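Local coordinates for RTX-adhesin (Marinomonas primoryensis, PDB 5IRB), which belongs to a giant calcium-binding adhesin that binds its Antarctic bacterium to diatoms and ice, this part being a row of beta-sandwich domains probably involved in cell-surface retention, at residues 40-50 with 81-91. Sequence-based numbering, arbitrary orientation.
Sequences VFSSGVVTLVI and IVDASVVVTNG. With CA (calcium ion), chain H.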
ATOM      1  N   VAL A  40     -22.622 -56.491  18.785  1.00 41.18           N
ATOM      2  CA  VAL A  40     -22.839 -55.990  20.132  1.00 41.50           C
ATOM      3  C   VAL A  40     -21.615 -56.267  21.025  1.00 39.50           C
ATOM      4  O   VAL A  40     -20.930 -57.277  20.861  1.00 38.65           O
ATOM      5  CB  VAL A  40     -24.099 -56.663  20.733  1.00 44.12           C
ATOM      6  CG1 VAL A  40     -24.247 -56.312  22.198  1.00 45.04           C
ATOM      7  CG2 VAL A  40     -25.349 -56.259  19.946  1.00 46.13           C
ATOM      8  N   PHE A  41     -21.299 -55.341  21.918  1.00 39.15           N
ATOM      9  CA  PHE A  41     -20.163 -55.502  22.819  1.00 38.07           C
ATOM     10  C   PHE A  41     -20.435 -54.719  24.107  1.00 39.36           C
ATOM     11  O   PHE A  41     -21.325 -53.866  24.134  1.00 40.94           O
ATOM     12  CB  PHE A  41     -18.855 -55.090  22.123  1.00 36.44           C
ATOM     13  CG  PHE A  41     -18.838 -53.672  21.608  1.00 36.08           C
ATOM     14  CD1 PHE A  41     -18.506 -52.622  22.441  1.00 36.36           C
ATOM     15  CD2 PHE A  41     -19.179 -53.393  20.291  1.00 36.03           C
ATOM     16  CE1 PHE A  41     -18.473 -51.301  21.953  1.00 36.28           C
ATOM     17  CE2 PHE A  41     -19.165 -52.082  19.804  1.00 36.20           C
ATOM     18  CZ  PHE A  41     -18.815 -51.035  20.646  1.00 36.11           C
ATOM     19  N   SER A  42     -19.714 -55.028  25.184  1.00 39.38           N
ATOM     20  CA  SER A  42     -19.980 -54.364  26.456  1.00 41.14           C
ATOM     21  C   SER A  42     -18.881 -53.399  26.902  1.00 41.00           C
ATOM     22  O   SER A  42     -19.086 -52.617  27.834  1.00 42.58           O
ATOM     23  CB  SER A  42     -20.238 -55.421  27.549  1.00 42.49           C
ATOM     24  OG  SER A  42     -19.167 -56.348  27.651  1.00 41.41           O
ATOM     25  N   SER A  43     -17.723 -53.437  26.240  1.00 39.44           N
ATOM     26  CA  SER A  43     -16.711 -52.405  26.423  1.00 38.92           C
ATOM     27  C   SER A  43     -15.733 -52.456  25.265  1.00 37.34           C
ATOM     28  O   SER A  43     -15.708 -53.426  24.497  1.00 35.98           O
ATOM     29  CB  SER A  43     -15.955 -52.563  27.747  1.00 39.93           C
ATOM     30  OG  SER A  43     -15.214 -53.769  27.775  1.00 39.65           O
ATOM     31  N   GLY A  44     -14.923 -51.414  25.148  1.00 36.85           N
ATOM     32  CA  GLY A  44     -13.898 -51.369  24.126  1.00 35.96           C
ATOM     33  C   GLY A  44     -12.859 -50.293  24.390  1.00 36.04           C
ATOM     34  O   GLY A  44     -13.092 -49.376  25.184  1.00 36.64           O
ATOM     35  N   VAL A  45     -11.708 -50.438  23.735  1.00 35.64           N
ATOM     36  CA  VAL A  45     -10.601 -49.493  23.837  1.00 36.11           C
ATOM     37  C   VAL A  45     -10.205 -49.012  22.453  1.00 35.32           C
ATOM     38  O   VAL A  45      -9.728 -49.799  21.631  1.00 34.84           O
ATOM     39  CB  VAL A  45      -9.356 -50.106  24.514  1.00 37.34           C
ATOM     40  CG1 VAL A  45      -8.211 -49.074  24.603  1.00 37.88           C
ATOM     41  CG2 VAL A  45      -9.710 -50.706  25.887  1.00 38.89           C
ATOM     42  N   VAL A  46     -10.419 -47.720  22.200  1.00 35.15           N
ATOM     43  CA  VAL A  46      -9.927 -47.059  20.989  1.00 34.29           C
ATOM     44  C   VAL A  46      -8.526 -46.480  21.176  1.00 34.80           C
ATOM     45  O   VAL A  46      -8.262 -45.739  22.125  1.00 35.41           O
ATOM     46  CB  VAL A  46     -10.868 -45.929  20.538  1.00 34.33           C
ATOM     47  CG1 VAL A  46     -10.255 -45.143  19.372  1.00 33.68           C
ATOM     48  CG2 VAL A  46     -12.223 -46.497  20.158  1.00 34.05           C
ATOM     49  N   THR A  47      -7.630 -46.862  20.269  1.00 34.74           N
ATOM     50  CA  THR A  47      -6.275 -46.338  20.234  1.00 35.49           C
ATOM     51  C   THR A  47      -6.065 -45.487  18.978  1.00 34.92           C
ATOM     52  O   THR A  47      -6.334 -45.933  17.861  1.00 33.88           O
ATOM     53  CB  THR A  47      -5.246 -47.479  20.286  1.00 36.33           C
ATOM     54  OG1 THR A  47      -5.447 -48.226  21.495  1.00 37.87           O
ATOM     55  CG2 THR A  47      -3.819 -46.934  20.274  1.00 37.44           C
ATOM     56  N   LEU A  48      -5.569 -44.266  19.180  1.00 35.75           N
ATOM     57  CA  LEU A  48      -5.282 -43.336  18.089  1.00 35.56           C
ATOM     58  C   LEU A  48      -3.799 -43.048  18.073  1.00 36.23           C
ATOM     59  O   LEU A  48      -3.194 -42.902  19.129  1.00 35.83           O
ATOM     60  CB  LEU A  48      -6.005 -42.005  18.274  1.00 36.42           C
ATOM     61  CG  LEU A  48      -7.512 -41.816  18.373  1.00 36.93           C
ATOM     62  CD1 LEU A  48      -7.821 -40.332  18.266  1.00 37.58           C
ATOM     63  CD2 LEU A  48      -8.222 -42.572  17.284  1.00 36.57           C
ATOM     64  N   VAL A  49      -3.210 -42.930  16.888  1.00 35.95           N
ATOM     65  CA  VAL A  49      -1.816 -42.490  16.809  1.00 36.78           C
ATOM     66  C   VAL A  49      -1.728 -41.250  15.944  1.00 36.33           C
ATOM     67  O   VAL A  49      -2.250 -41.223  14.836  1.00 35.16           O
ATOM     68  CB  VAL A  49      -0.871 -43.586  16.265  1.00 37.82           C
ATOM     69  CG1 VAL A  49       0.566 -43.049  16.170  1.00 39.92           C
ATOM     70  CG2 VAL A  49      -0.933 -44.833  17.153  1.00 38.43           C
ATOM     71  N   ILE A  50      -1.048 -40.230  16.455  1.00 37.20           N
ATOM     72  CA  ILE A  50      -0.930 -38.955  15.765  1.00 37.87           C
ATOM     73  C   ILE A  50       0.427 -38.384  16.080  1.00 38.51           C
ATOM     74  O   ILE A  50       0.790 -38.217  17.251  1.00 38.14           O
ATOM     75  CB  ILE A  50      -2.014 -37.931  16.203  1.00 38.61           C
ATOM     76  CG1 ILE A  50      -3.428 -38.506  16.069  1.00 38.21           C
ATOM     77  CG2 ILE A  50      -1.884 -36.645  15.416  1.00 39.43           C
ATOM     78  CD1 ILE A  50      -4.403 -37.915  17.057  1.00 38.80           C
ATOM     79  N   ILE A  81      -2.907 -37.705   8.613  1.00 35.20           N
ATOM     80  CA  ILE A  81      -3.824 -38.839   8.792  1.00 34.64           C
ATOM     81  C   ILE A  81      -3.759 -39.325  10.223  1.00 33.52           C
ATOM     82  O   ILE A  81      -2.672 -39.570  10.746  1.00 33.25           O
ATOM     83  CB  ILE A  81      -3.499 -40.028   7.860  1.00 35.68           C
ATOM     84  CG1 ILE A  81      -3.634 -39.641   6.393  1.00 37.14           C
ATOM     85  CG2 ILE A  81      -4.423 -41.214   8.143  1.00 35.11           C
ATOM     86  CD1 ILE A  81      -2.928 -40.610   5.489  1.00 38.37           C
ATOM     87  N   VAL A  82      -4.928 -39.431  10.847  1.00 32.89           N
ATOM     88  CA  VAL A  82      -5.066 -40.078  12.137  1.00 32.70           C
ATOM     89  C   VAL A  82      -5.181 -41.598  11.894  1.00 32.83           C
ATOM     90  O   VAL A  82      -6.076 -42.029  11.175  1.00 32.68           O
ATOM     91  CB  VAL A  82      -6.305 -39.570  12.886  1.00 32.37           C
ATOM     92  CG1 VAL A  82      -6.478 -40.338  14.203  1.00 32.22           C
ATOM     93  CG2 VAL A  82      -6.219 -38.065  13.136  1.00 32.80           C
ATOM     94  N   ASP A  83      -4.291 -42.397  12.485  1.00 33.55           N
ATOM     95  CA  ASP A  83      -4.446 -43.861  12.470  1.00 34.55           C
ATOM     96  C   ASP A  83      -5.162 -44.320  13.739  1.00 33.15           C
ATOM     97  O   ASP A  83      -4.789 -43.932  14.848  1.00 33.39           O
ATOM     98  CB  ASP A  83      -3.089 -44.575  12.339  1.00 36.22           C
ATOM     99  CG  ASP A  83      -2.283 -44.121  11.111  1.00 38.60           C
ATOM    100  OD1 ASP A  83      -2.829 -44.079   9.982  1.00 41.18           O
ATOM    101  OD2 ASP A  83      -1.076 -43.829  11.273  1.00 40.52           O
ATOM    102  N   ALA A  84      -6.169 -45.171  13.577  1.00 32.38           N
ATOM    103  CA  ALA A  84      -6.952 -45.600  14.723  1.00 31.87           C
ATOM    104  C   ALA A  84      -7.169 -47.105  14.719  1.00 31.41           C
ATOM    105  O   ALA A  84      -7.283 -47.721  13.665  1.00 31.14           O
ATOM    106  CB  ALA A  84      -8.285 -44.888  14.728  1.00 31.66           C
ATOM    107  N   SER A  85      -7.212 -47.686  15.901  1.00 31.40           N
ATOM    108  CA  SER A  85      -7.671 -49.064  16.020  1.00 31.49           C
ATOM    109  C   SER A  85      -8.507 -49.269  17.283  1.00 31.32           C
ATOM    110  O   SER A  85      -8.467 -48.452  18.219  1.00 31.29           O
ATOM    111  CB  SER A  85      -6.478 -50.022  15.981  1.00 32.22           C
ATOM    112  OG  SER A  85      -5.638 -49.831  17.104  1.00 32.96           O
ATOM    113  N   VAL A  86      -9.311 -50.333  17.284  1.00 31.08           N
ATOM    114  CA  VAL A  86     -10.162 -50.615  18.431  1.00 31.15           C
ATOM    115  C   VAL A  86     -10.153 -52.124  18.752  1.00 31.34           C
ATOM    116  O   VAL A  86     -10.072 -52.956  17.847  1.00 30.94           O
ATOM    117  CB  VAL A  86     -11.602 -50.106  18.192  1.00 31.29           C
ATOM    118  CG1 VAL A  86     -12.249 -50.818  17.017  1.00 31.59           C
ATOM    119  CG2 VAL A  86     -12.462 -50.220  19.470  1.00 32.05           C
ATOM    120  N   VAL A  87     -10.171 -52.458  20.036  1.00 31.75           N
ATOM    121  CA  VAL A  87     -10.547 -53.803  20.472  1.00 32.50           C
ATOM    122  C   VAL A  87     -11.764 -53.695  21.394  1.00 32.45           C
ATOM    123  O   VAL A  87     -11.815 -52.805  22.251  1.00 32.66           O
ATOM    124  CB  VAL A  87      -9.386 -54.522  21.168  1.00 33.41           C
ATOM    125  CG1 VAL A  87      -8.852 -53.693  22.311  1.00 34.34           C
ATOM    126  CG2 VAL A  87      -9.828 -55.902  21.654  1.00 34.27           C
ATOM    127  N   VAL A  88     -12.760 -54.553  21.172  1.00 31.91           N
ATOM    128  CA  VAL A  88     -13.972 -54.566  21.982  1.00 32.50           C
ATOM    129  C   VAL A  88     -14.188 -55.959  22.607  1.00 33.22           C
ATOM    130  O   VAL A  88     -13.675 -56.956  22.098  1.00 32.76           O
ATOM    131  CB  VAL A  88     -15.233 -54.213  21.173  1.00 32.47           C
ATOM    132  CG1 VAL A  88     -15.079 -52.888  20.443  1.00 32.02           C
ATOM    133  CG2 VAL A  88     -15.583 -55.347  20.202  1.00 32.50           C
ATOM    134  N   THR A  89     -14.957 -56.009  23.688  1.00 34.34           N
ATOM    135  CA  THR A  89     -15.243 -57.260  24.404  1.00 35.56           C
ATOM    136  C   THR A  89     -16.725 -57.318  24.685  1.00 36.64           C
ATOM    137  O   THR A  89     -17.325 -56.287  24.965  1.00 36.83           O
ATOM    138  CB  THR A  89     -14.481 -57.356  25.735  1.00 36.44           C
ATOM    139  OG1 THR A  89     -13.086 -57.163  25.490  1.00 36.21           O
ATOM    140  CG2 THR A  89     -14.711 -58.727  26.382  1.00 37.50           C
ATOM    141  N   ASN A  90     -17.327 -58.506  24.614  1.00 37.76           N
ATOM    142  CA  ASN A  90     -18.725 -58.637  25.030  1.00 39.41           C
ATOM    143  C   ASN A  90     -18.845 -59.404  26.335  1.00 41.29           C
ATOM    144  O   ASN A  90     -17.840 -59.799  26.926  1.00 41.00           O
ATOM    145  CB  ASN A  90     -19.570 -59.315  23.935  1.00 39.70           C
ATOM    146  CG  ASN A  90     -19.263 -60.818  23.759  1.00 39.32           C
ATOM    147  OD1 ASN A  90     -18.476 -61.419  24.491  1.00 38.85           O
ATOM    148  ND2 ASN A  90     -19.890 -61.410  22.761  1.00 39.35           N
ATOM    149  N   GLY A  91     -20.079 -59.546  26.811  1.00 43.86           N
ATOM    150  CA  GLY A  91     -20.363 -60.289  28.023  1.00 46.10           C
ATOM    151  C   GLY A  91     -19.777 -61.688  28.124  1.00 46.73           C
ATOM    152  O   GLY A  91     -19.244 -62.059  29.170  1.00 49.14           O
TER
HETATM  153 CA    CA H 606      -0.321 -39.792  10.645  1.00 38.80          CA
HETATM  154  O   HOH W   1     -21.750 -59.912  20.875  1.00 45.99           O
HETATM  155  O   HOH W   2      -0.375 -41.246  12.743  1.00 31.99           O
HETATM  156  O   HOH W   3      -0.342 -41.991   9.525  1.00 32.64           O
HETATM  157  O   HOH W   4       2.212 -39.858  10.674  0.50 24.22           O
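Phe41 and Val88 meet at about a right angle: Val88 CG1 stands 3.9 Å from the ring centroid and 5° off its normal, a CH-pi contact over the face. The ring gets there because Phe41 CG lies between its own backbone N and carbonyl carbon (chi1 58°), which folds it back beside the strand; Val88 CG1 also fills the space beside Gly44 where a CB would otherwise be. On the same face Val46 CG2 touches Val86 CG2 at 3.8 Å, and Leu48 CD2 presses on Ala84 CB at 3.4 Å, tighter than usual for two carbons. Past the last paired residues, the side chains of Ile50 and Val82 cross obliquely, CG1 of Ile50 on CG1 of Val82.

The backbones run antiparallel at 170°. Hydrogen-bonded pairs are Ser43-Thr89, Val45-Val87, Thr47-Ser85 and Val49-Asp83; Thr47 N to Ser85 O, at 2.7 Å, is nearly straight. A classic beta bulge starts the pairing, since Ser42 N (2.7 Å) and Ser43 N (3.1 Å) both give to Thr89 O in its carbonyl plane.

At the other end Ile81 O binds a calcium ion at 2.4 Å, with Asp77 and Asp79. One calcium-bound water donates to both Val49 O and Asp83 OD2, and a second also donates to Asp83 OD2, placing Asp83 in the second shell of the calcium, linked through water.

Strands 43-50 and 81-89 are neighbours inside a mixed sheet: strand 53-58 pairs with the former and strand 95-106 with the latter. The face bearing Val46, Leu48 and Val86 packs on strands 29-38 and 64-70, through Leu32, Val36, Trp65 and Val67, as one layer of a beta sandwich.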